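PDB 6HNI: ABC-type transport system, sugar-family extracellular solute-binding protein from Peptoclostridium difficile 630, which binds tyrosine, which it probably delivers to an ABC importer as a surface lipoprotein, and has adhesive properties. Local coordinates for residues K143-L147 / L251-G255; D210-T216 / I236-E242; M224-S228 / P245-A250; I291-D296 / N310-T316. The protein carries 1 engineered substitution. All coordinates share one frame; numbering follows the deposited sequence.

Interaction 1. Residues K143-L147 / L251-G255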
loop_
_atom_site.group_PDB
_atom_site.type_symbol
_atom_site.label_atom_id
_atom_site.label_comp_id
_atom_site.label_asym_id
_atom_site.label_seq_id
_atom_site.Cartn_x
_atom_site.Cartn_y
_atom_site.Cartn_z
ATOM N N LYS A 143 -9.780 0.022 11.393
ATOM C CA LYS A 143 -10.526 0.875 10.468
ATOM C C LYS A 143 -11.358 0.077 9.483
ATOM O O LYS A 143 -12.485 0.395 9.212
ATOM C CB LYS A 143 -9.575 1.815 9.711
ATOM C CG LYS A 143 -8.909 2.849 10.627
ATOM C CD LYS A 143 -9.883 3.914 11.103
ATOM C CE LYS A 143 -9.151 5.029 11.861
ATOM N NZ LYS A 143 -10.153 6.019 12.330
ATOM N N GLY A 144 -10.762 -0.937 8.909
ATOM C CA GLY A 144 -11.524 -1.810 8.030
ATOM C C GLY A 144 -12.520 -2.691 8.761
ATOM O O GLY A 144 -13.656 -2.868 8.303
ATOM N N LEU A 145 -12.128 -3.219 9.914
ATOM C CA LEU A 145 -12.997 -4.130 10.648
ATOM C C LEU A 145 -14.230 -3.435 11.250
ATOM O O LEU A 145 -15.245 -4.080 11.455
ATOM C CB LEU A 145 -12.171 -4.943 11.650
ATOM C CG LEU A 145 -11.118 -5.845 10.968
ATOM C CD1 LEU A 145 -10.304 -6.606 11.993
ATOM C CD2 LEU A 145 -11.664 -6.774 9.906
ATOM N N GLU A 146 -14.156 -2.128 11.471
ATOM C CA GLU A 146 -15.327 -1.250 11.795
ATOM C C GLU A 146 -16.461 -1.411 10.801
ATOM O O GLU A 146 -17.634 -1.292 11.155
ATOM C CB GLU A 146 -14.919 0.284 11.830
ATOM C CG GLU A 146 -14.296 0.754 13.124
ATOM C CD GLU A 146 -13.727 2.182 13.091
ATOM O OE1 GLU A 146 -14.259 3.064 12.349
ATOM O OE2 GLU A 146 -12.742 2.426 13.827
ATOM N N LEU A 147 -16.108 -1.689 9.551
ATOM C CA LEU A 147 -17.085 -1.811 8.501
ATOM C C LEU A 147 -17.910 -3.088 8.565
ATOM O O LEU A 147 -18.944 -3.169 7.930
ATOM C CB LEU A 147 -16.418 -1.663 7.140
ATOM C CG LEU A 147 -15.636 -0.335 6.917
ATOM C CD1 LEU A 147 -15.095 -0.417 5.511
ATOM C CD2 LEU A 147 -16.525 0.884 7.159
ATOM N N LEU A 251 -15.397 -4.816 -1.868
ATOM C CA LEU A 251 -16.613 -4.124 -1.501
ATOM C C LEU A 251 -16.381 -2.742 -0.896
ATOM O O LEU A 251 -17.050 -1.779 -1.294
ATOM C CB LEU A 251 -17.452 -4.934 -0.514
ATOM C CG LEU A 251 -18.701 -4.299 0.054
ATOM C CD1 LEU A 251 -19.667 -3.968 -1.057
ATOM C CD2 LEU A 251 -19.353 -5.207 1.100
ATOM N N ALA A 252 -15.490 -2.666 0.085
ATOM C CA ALA A 252 -15.372 -1.426 0.869
ATOM C C ALA A 252 -14.056 -1.297 1.572
ATOM O O ALA A 252 -13.346 -2.287 1.794
ATOM C CB ALA A 252 -16.480 -1.331 1.887
ATOM N N CYS A 253 -13.724 -0.046 1.931
ATOM C CA CYS A 253 -12.554 0.272 2.736
ATOM C C CYS A 253 -12.805 1.525 3.563
ATOM O O CYS A 253 -13.742 2.281 3.283
ATOM C CB CYS A 253 -11.349 0.489 1.832
ATOM S SG CYS A 253 -11.416 2.062 0.935
ATOM N N GLN A 254 -11.953 1.727 4.569
ATOM C CA GLN A 254 -11.904 2.973 5.305
ATOM C C GLN A 254 -10.397 3.253 5.421
ATOM O O GLN A 254 -9.719 2.818 6.366
ATOM C CB GLN A 254 -12.564 2.863 6.684
ATOM C CG GLN A 254 -12.562 4.176 7.440
ATOM C CD GLN A 254 -13.362 4.122 8.715
ATOM O OE1 GLN A 254 -13.592 3.016 9.319
ATOM N NE2 GLN A 254 -13.809 5.242 9.122
ATOM N N GLY A 255 -9.880 3.932 4.395
ATOM C CA GLY A 255 -8.450 4.054 4.202
ATOM C C GLY A 255 -7.947 5.440 3.854
ATOM O O GLY A 255 -8.740 6.347 3.695
#
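Leu147 and Gln254 carry most of this contact, in which a short helical segment is laid against one side of a β-strand. From Leu147, the CD1 branch does the touching: it rests on the backbone of the strand, 3.6 Å from Cys253 C, and the same CD1 meets the methyl Ala252 CB at 4.0 Å. Chi1 of -57° puts the leucine CG anti to the carbonyl carbon, and an extended chi2 then sets CD1 against the strand.

Gln254 extends in the opposite sense, from the strand to the helix. Its chain is fully stretched, with CG placed opposite the backbone N (chi1 -178°), and this carries the amide past Lys143 to the carboxylate of Glu146. The amide and carboxylate planes are turned 85° apart, so the two flat groups do not stack. Nearer the backbone, Gln254 CB packs 3.5 Å from Lys143 O, and in a reciprocal fit Lys143 CB lies 3.5 Å from Gln254 O.

A second shell fixes the presenting turn. Leu147 N bonds to Gly144 O at 3.0 Å, curling the chain into a turn and placing Lys143 and Leu147 on one side of it. Leu145, on the other side, packs on Leu176 and Tyr179 of helix 167-183.

Strand 252-255 pairs antiparallel with strand 290-294, whose Ile291 also touches Leu147, and Ala252 bonds as well to Ala240 of strand 238-240. Cys253 sends its side chain to the other side, against Ser243 and Val246 of helix 243-247.

Interaction 2. Residues D210-T216 / I236-E242. With TYR (tyrosine), chain B.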
loop_
_atom_site.group_PDB
_atom_site.type_symbol
_atom_site.label_atom_id
_atom_site.label_comp_id
_atom_site.label_asym_id
_atom_site.label_seq_id
_atom_site.Cartn_x
_atom_site.Cartn_y
_atom_site.Cartn_z
ATOM N N ASP A 210 -16.546 -15.824 6.506
ATOM C CA ASP A 210 -17.705 -14.990 6.345
ATOM C C ASP A 210 -17.346 -13.698 5.564
ATOM O O ASP A 210 -18.221 -13.090 4.928
ATOM C CB ASP A 210 -18.261 -14.619 7.719
ATOM C CG ASP A 210 -18.684 -15.843 8.568
ATOM O OD1 ASP A 210 -19.281 -16.783 7.983
ATOM O OD2 ASP A 210 -18.447 -15.846 9.814
ATOM N N VAL A 211 -16.082 -13.269 5.694
ATOM C CA VAL A 211 -15.587 -12.019 5.083
ATOM C C VAL A 211 -14.095 -12.210 4.824
ATOM O O VAL A 211 -13.422 -12.939 5.548
ATOM C CB VAL A 211 -15.871 -10.836 6.041
ATOM C CG1 VAL A 211 -14.991 -10.916 7.288
ATOM C CG2 VAL A 211 -15.648 -9.473 5.351
ATOM N N LEU A 212 -13.610 -11.562 3.760
ATOM C CA LEU A 212 -12.175 -11.518 3.422
ATOM C C LEU A 212 -11.641 -10.129 3.758
ATOM O O LEU A 212 -12.307 -9.142 3.399
ATOM C CB LEU A 212 -11.949 -11.758 1.988
ATOM C CG LEU A 212 -10.505 -11.978 1.587
ATOM C CD1 LEU A 212 -9.912 -13.290 2.033
ATOM C CD2 LEU A 212 -10.358 -11.836 0.086
ATOM N N TYR A 213 -10.530 -10.104 4.460
ATOM C CA TYR A 213 -9.792 -8.813 4.677
ATOM C C TYR A 213 -8.571 -8.800 3.770
ATOM O O TYR A 213 -7.785 -9.751 3.753
ATOM C CB TYR A 213 -9.392 -8.701 6.127
ATOM C CG TYR A 213 -8.664 -7.386 6.448
ATOM C CD1 TYR A 213 -9.366 -6.213 6.613
ATOM C CD2 TYR A 213 -7.278 -7.315 6.558
ATOM C CE1 TYR A 213 -8.679 -5.008 6.860
ATOM C CE2 TYR A 213 -6.633 -6.118 6.831
ATOM C CZ TYR A 213 -7.377 -5.019 7.017
ATOM O OH TYR A 213 -6.680 -3.801 7.265
ATOM N N VAL A 214 -8.394 -7.697 3.033
ATOM C CA VAL A 214 -7.236 -7.540 2.156
ATOM C C VAL A 214 -6.292 -6.503 2.763
ATOM O O VAL A 214 -6.583 -5.280 2.708
ATOM C CB VAL A 214 -7.662 -7.210 0.737
ATOM C CG1 VAL A 214 -6.451 -6.994 -0.174
ATOM C CG2 VAL A 214 -8.582 -8.303 0.170
ATOM N N PRO A 215 -5.182 -6.942 3.318
ATOM C CA PRO A 215 -4.173 -5.981 3.805
ATOM C C PRO A 215 -3.522 -5.276 2.616
ATOM O O PRO A 215 -3.813 -5.522 1.467
ATOM C CB PRO A 215 -3.152 -6.862 4.539
ATOM C CG PRO A 215 -3.489 -8.250 4.221
ATOM C CD PRO A 215 -4.657 -8.332 3.322
ATOM N N THR A 216 -2.651 -4.306 2.962
ATOM C CA THR A 216 -1.831 -3.662 1.925
ATOM C C THR A 216 -0.644 -4.533 1.494
ATOM O O THR A 216 0.490 -4.355 1.880
ATOM C CB THR A 216 -1.396 -2.217 2.333
ATOM O OG1 THR A 216 -0.546 -2.246 3.435
ATOM C CG2 THR A 216 -2.638 -1.373 2.561
ATOM N N ILE A 236 -19.163 -13.540 -0.750
ATOM C CA ILE A 236 -18.233 -13.188 0.337
ATOM C C ILE A 236 -17.895 -11.701 0.214
ATOM O O ILE A 236 -17.297 -11.312 -0.796
ATOM C CB ILE A 236 -16.916 -14.018 0.278
ATOM C CG1 ILE A 236 -17.193 -15.545 0.341
ATOM C CG2 ILE A 236 -15.964 -13.659 1.429
ATOM C CD1 ILE A 236 -15.953 -16.390 0.087
ATOM N N PRO A 237 -18.274 -10.886 1.236
ATOM C CA PRO A 237 -17.814 -9.459 1.240
ATOM C C PRO A 237 -16.313 -9.402 1.438
ATOM O O PRO A 237 -15.730 -10.124 2.258
ATOM C CB PRO A 237 -18.559 -8.845 2.420
ATOM C CG PRO A 237 -19.527 -9.876 2.920
ATOM C CD PRO A 237 -19.130 -11.208 2.399
ATOM N N VAL A 238 -15.690 -8.525 0.667
ATOM C CA VAL A 238 -14.260 -8.260 0.789
ATOM C C VAL A 238 -14.004 -6.790 1.273
ATOM O O VAL A 238 -14.432 -5.858 0.605
ATOM C CB VAL A 238 -13.573 -8.460 -0.570
ATOM C CG1 VAL A 238 -12.103 -8.235 -0.440
ATOM C CG2 VAL A 238 -13.839 -9.874 -1.108
ATOM N N ILE A 239 -13.408 -6.703 2.433
ATOM C CA ILE A 239 -12.992 -5.391 2.999
ATOM C C ILE A 239 -11.522 -5.288 2.722
ATOM O O ILE A 239 -10.711 -6.087 3.150
ATOM C CB ILE A 239 -13.264 -5.346 4.507
ATOM C CG1 ILE A 239 -14.746 -5.525 4.829
ATOM C CG2 ILE A 239 -12.721 -4.057 5.089
ATOM C CD1 ILE A 239 -15.698 -4.650 4.092
ATOM N N ALA A 240 -11.140 -4.164 2.078
ATOM C CA ALA A 240 -9.721 -3.894 1.840
ATOM C C ALA A 240 -9.232 -2.779 2.742
ATOM O O ALA A 240 -10.029 -1.928 3.185
ATOM C CB ALA A 240 -9.485 -3.497 0.396
ATOM N N ALA A 241 -7.931 -2.750 2.952
ATOM C CA ALA A 241 -7.289 -1.698 3.770
ATOM C C ALA A 241 -7.308 -0.313 3.131
ATOM O O ALA A 241 -7.238 0.659 3.877
ATOM C CB ALA A 241 -5.874 -2.095 4.081
ATOM N N GLU A 242 -7.431 -0.235 1.821
ATOM C CA GLU A 242 -7.437 1.048 1.095
ATOM C C GLU A 242 -8.222 0.951 -0.167
ATOM O O GLU A 242 -8.748 -0.140 -0.476
ATOM C CB GLU A 242 -6.010 1.558 0.881
ATOM C CG GLU A 242 -5.084 0.671 0.066
ATOM C CD GLU A 242 -5.064 0.948 -1.429
ATOM O OE1 GLU A 242 -5.558 2.027 -1.880
ATOM O OE2 GLU A 242 -4.522 0.091 -2.188
HETATM N N TYR B . 1.863 -1.211 2.093
HETATM C CA TYR B . 2.521 -1.844 0.936
HETATM C C TYR B . 4.014 -1.961 1.202
HETATM O O TYR B . 4.740 -2.320 0.283
HETATM C CB TYR B . 2.134 -1.188 -0.405
HETATM C CG TYR B . 0.689 -1.361 -0.737
HETATM C CD1 TYR B . 0.186 -2.662 -1.031
HETATM C CD2 TYR B . -0.222 -0.348 -0.712
HETATM C CE1 TYR B . -1.153 -2.849 -1.257
HETATM C CE2 TYR B . -1.570 -0.519 -0.940
HETATM C CZ TYR B . -2.054 -1.820 -1.215
HETATM O OH TYR B . -3.403 -2.015 -1.437
HETATM O OXT TYR B . 4.448 -1.798 2.323
#
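The Tyr213 ring is approached obliquely by Ile239 O of the neighbouring strand, 3.7 Å from Tyr213 CD1, and by the methyl of Ala241 just beyond its end, whose CB lies 3.7 Å from Tyr213 OH. The ring of the bound tyrosine lies beyond the strand ends. Thr216 CB stands above it, 3.6 Å from the ligand CZ, while Glu242 approaches from the phenol end.

Strands 211-214 and 238-240 run parallel, joined by a β-α-β crossover. Leu212 and Val214 bond with both N and O, running from Pro237 O through Ile239 N and Ile239 O to Ala241 N. Leu212 and Val238 lie side by side on one face, where Val214 CG2 also meets Val238 CG1 at 3.6 Å; Tyr213 and Ile239 occupy the other face.

The loops after the strands supply part of the tyrosine site. Thr216 holds OG1 between its backbone N and carbonyl carbon (chi1 65°), which sends CG2 to Ala241 CB at 3.6 Å and OG1 to the ligand N at 2.9 Å. That hydroxyl is also bonded to Gln172 NE2. Glu242 bends at chi2 (91°); its OE2 accepts from the ligand OH at 2.5 Å, while OE1 caps Gly244 N at the start of the following helix.

Chemically, the two segments hold the ligand's amino group and phenol, through a hydroxyl oxygen and a carboxylate oxygen; Thr93, Ser114, Asp137 and Asn218 also bond the ligand. The phenol bond is consistent with selection for tyrosine, and the helix start would probably stabilise negative charge on Glu242.

Interaction 3. Residues M224-S228 / P245-A250. With EDO (1,2-ethanediol), chain F.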
loop_
_atom_site.group_PDB
_atom_site.type_symbol
_atom_site.label_atom_id
_atom_site.label_comp_id
_atom_site.label_asym_id
_atom_site.label_seq_id
_atom_site.Cartn_x
_atom_site.Cartn_y
_atom_site.Cartn_z
ATOM N N MET A 224 -6.448 -8.259 -7.612
ATOM C CA MET A 224 -7.774 -8.005 -7.037
ATOM C C MET A 224 -8.947 -8.359 -7.940
ATOM O O MET A 224 -9.936 -8.885 -7.472
ATOM C CB MET A 224 -7.918 -6.560 -6.529
ATOM C CG MET A 224 -7.569 -6.449 -5.061
ATOM S SD MET A 224 -8.514 -7.513 -3.906
ATOM C CE MET A 224 -10.179 -7.419 -4.580
ATOM N N PRO A 225 -8.840 -8.079 -9.253
ATOM C CA PRO A 225 -9.993 -8.451 -10.093
ATOM C C PRO A 225 -10.341 -9.953 -10.045
ATOM O O PRO A 225 -11.535 -10.284 -10.111
ATOM C CB PRO A 225 -9.569 -7.987 -11.478
ATOM C CG PRO A 225 -8.640 -6.813 -11.176
ATOM C CD PRO A 225 -7.856 -7.263 -9.984
ATOM N N ILE A 226 -9.338 -10.813 -9.947
ATOM C CA ILE A 226 -9.550 -12.256 -9.759
ATOM C C ILE A 226 -10.184 -12.556 -8.402
ATOM O O ILE A 226 -11.175 -13.318 -8.307
ATOM C CB ILE A 226 -8.228 -13.046 -9.914
ATOM C CG1 ILE A 226 -7.717 -12.927 -11.360
ATOM C CG2 ILE A 226 -8.434 -14.547 -9.584
ATOM C CD1 ILE A 226 -6.327 -13.461 -11.606
ATOM N N VAL A 227 -9.624 -11.991 -7.338
ATOM C CA VAL A 227 -10.146 -12.186 -6.002
ATOM C C VAL A 227 -11.594 -11.752 -5.919
ATOM O O VAL A 227 -12.455 -12.517 -5.424
ATOM C CB VAL A 227 -9.287 -11.479 -4.944
ATOM C CG1 VAL A 227 -9.948 -11.513 -3.573
ATOM C CG2 VAL A 227 -7.909 -12.065 -4.892
ATOM N N SER A 228 -11.887 -10.586 -6.460
ATOM C CA SER A 228 -13.229 -10.025 -6.484
ATOM C C SER A 228 -14.240 -10.942 -7.203
ATOM O O SER A 228 -15.337 -11.199 -6.700
ATOM C CB SER A 228 -13.229 -8.636 -7.163
ATOM O OG SER A 228 -14.560 -8.183 -7.402
ATOM N N PRO A 245 -7.993 -1.514 -4.049
ATOM C CA PRO A 245 -8.712 -2.793 -4.294
ATOM C C PRO A 245 -10.207 -2.620 -4.431
ATOM O O PRO A 245 -10.843 -3.427 -5.092
ATOM C CB PRO A 245 -8.349 -3.592 -3.043
ATOM C CG PRO A 245 -6.966 -3.118 -2.683
ATOM C CD PRO A 245 -7.008 -1.640 -2.976
ATOM N N VAL A 246 -10.801 -1.617 -3.793
ATOM C CA VAL A 246 -12.221 -1.327 -3.953
ATOM C C VAL A 246 -12.531 -0.935 -5.390
ATOM O O VAL A 246 -13.484 -1.454 -5.989
ATOM C CB VAL A 246 -12.725 -0.311 -2.911
ATOM C CG1 VAL A 246 -14.187 0.063 -3.103
ATOM C CG2 VAL A 246 -12.444 -0.797 -1.503
ATOM N N GLU A 247 -11.695 -0.059 -5.967
ATOM C CA GLU A 247 -11.831 0.291 -7.377
ATOM C C GLU A 247 -11.711 -0.940 -8.279
ATOM O O GLU A 247 -12.362 -1.005 -9.333
ATOM C CB GLU A 247 -10.784 1.334 -7.828
ATOM C CG GLU A 247 -10.848 2.673 -7.104
ATOM C CD GLU A 247 -9.727 3.629 -7.509
ATOM O OE1 GLU A 247 -8.707 3.212 -8.127
ATOM O OE2 GLU A 247 -9.875 4.823 -7.195
ATOM N N LYS A 248 -10.927 -1.941 -7.827
ATOM C CA LYS A 248 -10.691 -3.180 -8.578
ATOM C C LYS A 248 -11.643 -4.328 -8.175
ATOM O O LYS A 248 -11.446 -5.461 -8.633
ATOM C CB LYS A 248 -9.225 -3.650 -8.429
ATOM C CG LYS A 248 -8.144 -2.673 -8.942
ATOM C CD LYS A 248 -8.176 -2.517 -10.471
ATOM C CE LYS A 248 -7.173 -1.517 -11.029
ATOM N NZ LYS A 248 -7.552 -1.315 -12.454
ATOM N N GLY A 249 -12.682 -4.055 -7.376
ATOM C CA GLY A 249 -13.722 -4.990 -7.091
ATOM C C GLY A 249 -13.868 -5.521 -5.675
ATOM O O GLY A 249 -14.713 -6.362 -5.452
ATOM N N ALA A 250 -13.102 -5.058 -4.706
ATOM C CA ALA A 250 -13.457 -5.267 -3.302
ATOM C C ALA A 250 -14.743 -4.477 -2.979
ATOM O O ALA A 250 -15.093 -3.519 -3.658
ATOM C CB ALA A 250 -12.316 -4.838 -2.371
HETATM C C1 EDO F . -5.862 -9.615 -12.443
HETATM O O1 EDO F . -6.571 -9.863 -11.279
HETATM C C2 EDO F . -6.732 -9.322 -13.646
HETATM O O2 EDO F . -7.111 -10.539 -14.289
#
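A Schellman motif ends helix 243-247, and the start of helix 224-233 packs directly on it through Met224, Pro225 and Ser228. In the motif Gly249 is the C-prime residue, with the positive phi of 114° that reverses the chain; Ala250 N reaches back to Pro245 O at 2.8 Å, and Gly249 N to Val246 O at 3.1 Å. The helix so ended also lines the ligand pocket, since Pro245 touches the bound tyrosine.

Met224 supplies the apolar half of the contact. In the conformer described, one of two, its chain is bent at chi2 and chi3 and lies obliquely across Pro245, with Met224 CG 3.6 Å from Pro245 CB. The bends lead the terminal methyl on to the chain beyond the turn, where Met224 CE meets Ala250 CB at 4.0 Å. At the root of the side chain, Met224 CB packs 3.7 Å from Lys248 CB, and Pro225 CA comes within 3.6 Å of Lys248 O.

Ser228, one helical turn further on, makes the polar link. Its chi1 of 170° turns OG opposite the backbone N and toward Gly249. Ser228 OG donates to Gly249 O at 2.7 Å, with OG above the carbonyl plane, 43° out of it, and not on a lone pair.

Interaction 4. Residues I291-D296 / N310-T316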
loop_
_atom_site.group_PDB
_atom_site.type_symbol
_atom_site.label_atom_id
_atom_site.label_comp_id
_atom_site.label_asym_id
_atom_site.label_seq_id
_atom_site.Cartn_x
_atom_site.Cartn_y
_atom_site.Cartn_z
ATOM N N ILE A 291 -14.368 6.466 3.941
ATOM C CA ILE A 291 -15.050 5.218 3.590
ATOM C C ILE A 291 -15.471 5.281 2.120
ATOM O O ILE A 291 -16.165 6.224 1.685
ATOM C CB ILE A 291 -16.287 4.937 4.475
ATOM C CG1 ILE A 291 -15.929 4.890 5.947
ATOM C CG2 ILE A 291 -16.993 3.603 4.066
ATOM C CD1 ILE A 291 -17.116 4.907 6.876
ATOM N N ILE A 292 -15.010 4.289 1.345
ATOM C CA ILE A 292 -15.301 4.186 -0.075
ATOM C C ILE A 292 -15.814 2.742 -0.314
ATOM O O ILE A 292 -15.246 1.749 0.176
ATOM C CB ILE A 292 -14.056 4.519 -0.951
ATOM C CG1 ILE A 292 -13.667 6.008 -0.758
ATOM C CG2 ILE A 292 -14.329 4.204 -2.414
ATOM C CD1 ILE A 292 -12.391 6.429 -1.474
ATOM N N VAL A 293 -16.917 2.678 -1.059
ATOM C CA VAL A 293 -17.632 1.448 -1.334
ATOM C C VAL A 293 -17.817 1.334 -2.853
ATOM O O VAL A 293 -18.092 2.305 -3.533
ATOM C CB VAL A 293 -18.996 1.457 -0.637
ATOM C CG1 VAL A 293 -19.876 0.292 -1.106
ATOM C CG2 VAL A 293 -18.819 1.438 0.864
ATOM N N ASN A 294 -17.675 0.120 -3.373
ATOM C CA ASN A 294 -17.877 -0.157 -4.758
ATOM C C ASN A 294 -19.342 -0.467 -4.875
ATOM O O ASN A 294 -19.808 -1.545 -4.452
ATOM C CB ASN A 294 -16.948 -1.284 -5.244
ATOM C CG ASN A 294 -17.111 -1.591 -6.732
ATOM O OD1 ASN A 294 -18.226 -1.677 -7.231
ATOM N ND2 ASN A 294 -15.990 -1.744 -7.446
ATOM N N GLU A 295 -20.110 0.439 -5.486
ATOM C CA GLU A 295 -21.567 0.262 -5.587
ATOM C C GLU A 295 -21.975 -0.908 -6.482
ATOM O O GLU A 295 -23.070 -1.424 -6.348
ATOM C CB GLU A 295 -22.279 1.555 -6.044
ATOM C CG GLU A 295 -22.013 2.025 -7.469
ATOM C CD GLU A 295 -22.919 3.200 -7.875
ATOM O OE1 GLU A 295 -23.811 3.021 -8.727
ATOM O OE2 GLU A 295 -22.755 4.315 -7.340
ATOM N N ASP A 296 -21.108 -1.298 -7.431
ATOM C CA ASP A 296 -21.412 -2.419 -8.337
ATOM C C ASP A 296 -21.335 -3.725 -7.554
ATOM O O ASP A 296 -22.178 -4.611 -7.692
ATOM C CB ASP A 296 -20.402 -2.512 -9.495
ATOM C CG ASP A 296 -20.482 -1.342 -10.453
ATOM O OD1 ASP A 296 -21.633 -0.970 -10.760
ATOM O OD2 ASP A 296 -19.415 -0.819 -10.896
ATOM N N ASN A 310 -21.199 9.917 5.142
ATOM C CA ASN A 310 -19.762 9.906 4.899
ATOM C C ASN A 310 -19.296 8.803 3.911
ATOM O O ASN A 310 -18.116 8.736 3.595
ATOM C CB ASN A 310 -18.991 9.803 6.225
ATOM C CG ASN A 310 -19.150 11.041 7.107
ATOM O OD1 ASN A 310 -19.864 11.000 8.100
ATOM N ND2 ASN A 310 -18.472 12.139 6.752
ATOM N N ILE A 311 -20.186 7.951 3.414
ATOM C CA ILE A 311 -19.761 6.987 2.372
ATOM C C ILE A 311 -19.752 7.596 0.970
ATOM O O ILE A 311 -20.724 8.234 0.577
ATOM C CB ILE A 311 -20.673 5.743 2.369
ATOM C CG1 ILE A 311 -20.461 5.002 3.687
ATOM C CG2 ILE A 311 -20.218 4.780 1.267
ATOM C CD1 ILE A 311 -21.537 3.943 3.950
ATOM N N SER A 312 -18.658 7.392 0.227
ATOM C CA SER A 312 -18.563 7.716 -1.205
ATOM C C SER A 312 -18.564 6.415 -2.008
ATOM O O SER A 312 -18.061 5.391 -1.506
ATOM C CB SER A 312 -17.273 8.493 -1.496
ATOM O OG SER A 312 -17.276 9.777 -0.886
ATOM N N TYR A 313 -19.116 6.466 -3.218
ATOM C CA TYR A 313 -19.208 5.262 -4.047
ATOM C C TYR A 313 -18.361 5.387 -5.299
ATOM O O TYR A 313 -18.216 6.485 -5.880
ATOM C CB TYR A 313 -20.668 4.990 -4.421
ATOM C CG TYR A 313 -21.484 4.636 -3.193
ATOM C CD1 TYR A 313 -21.435 3.350 -2.659
ATOM C CD2 TYR A 313 -22.227 5.589 -2.527
ATOM C CE1 TYR A 313 -22.152 3.018 -1.511
ATOM C CE2 TYR A 313 -22.948 5.286 -1.392
ATOM C CZ TYR A 313 -22.902 3.995 -0.880
ATOM O OH TYR A 313 -23.591 3.676 0.251
ATOM N N VAL A 314 -17.793 4.243 -5.657
ATOM C CA VAL A 314 -17.011 4.057 -6.874
ATOM C C VAL A 314 -17.657 2.927 -7.694
ATOM O O VAL A 314 -18.379 2.068 -7.152
ATOM C CB VAL A 314 -15.517 3.796 -6.640
ATOM C CG1 VAL A 314 -14.804 5.013 -5.986
ATOM C CG2 VAL A 314 -15.266 2.529 -5.837
ATOM N N LYS A 315 -17.320 2.900 -8.980
ATOM C CA LYS A 315 -17.760 1.830 -9.892
ATOM C C LYS A 315 -16.524 1.174 -10.401
ATOM O O LYS A 315 -15.470 1.789 -10.413
ATOM C CB LYS A 315 -18.591 2.405 -11.017
ATOM C CG LYS A 315 -19.890 2.985 -10.488
ATOM C CD LYS A 315 -20.697 3.596 -11.605
ATOM C CE LYS A 315 -22.157 3.710 -11.215
ATOM N NZ LYS A 315 -22.989 4.226 -12.335
ATOM N N THR A 316 -16.630 -0.083 -10.796
ATOM C CA THR A 316 -15.439 -0.881 -11.114
ATOM C C THR A 316 -14.572 -0.309 -12.242
ATOM O O THR A 316 -15.084 0.007 -13.321
ATOM C CB THR A 316 -15.818 -2.339 -11.384
ATOM O OG1 THR A 316 -16.387 -2.864 -10.188
ATOM C CG2 THR A 316 -14.570 -3.191 -11.759
HETATM O O HOH W 1 -15.681 8.879 1.353
HETATM O O HOH W 2 -15.845 8.710 4.906
#
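Residues Ile292 to Asn294 pair in parallel register with Ser312 to Val314, the axes of strands 291-294 and 311-314 approaching to 4.6 Å at a crossing angle of -35°. They are the strands of a β-α-β unit whose helix, 295-300, begins immediately after Asn294. Ser312 and Val314 each bond through both N and O, the last bond coming from Glu295 N, already in the helix.

On one face Val293 lies alongside Tyr313, its CG1 at the ring edge, 3.6 Å from Tyr313 CE1, while Val293 CG2 meets Ile311 CG2. Ile311 CG2 also lies over one face of the ring, displaced toward its rim, and Lys305 makes a cation-π contact with the ring. On the other face of the sheet the Ile292 and Val314 side chains cross at about a right angle, CG2 of the first meeting CG1 of the second.

Asn294 is the N-cap: OD1 accepts weakly from Asp296 N and also from Ile297 N. Its ND2, bonded as well to Val246 O, donates to Thr316 OG1 at 3.0 Å in the amide plane. A water bridges Ile291 N and Asn310 O. Thr316 N donates to Asp296 OD2 at 2.9 Å, nearly along that oxygen's C-O axis.

From the N terminus, interaction 1 opens first, at 143-147, and spans the longest stretch, returning at 251-255 after 103 intervening residues. Interactions 2 and 3 lie within that span and cross each other: 210-216, 224-228, 236-242 and 245-250 alternate along the chain, interlocking two strands with the helices that follow them. Interaction 4 starts only after interaction 1 has closed and completes a short loop near the C terminus. Segment 251-255 is common ground: Leu251 N and Ala252 O reach Val238 O and Ala240 N of interaction 2, while Leu251 O and Cys253 N reach Asn294 N and Ile292 O of interaction 4. Val246 of interaction 3 packs against both interactions 1 and 4.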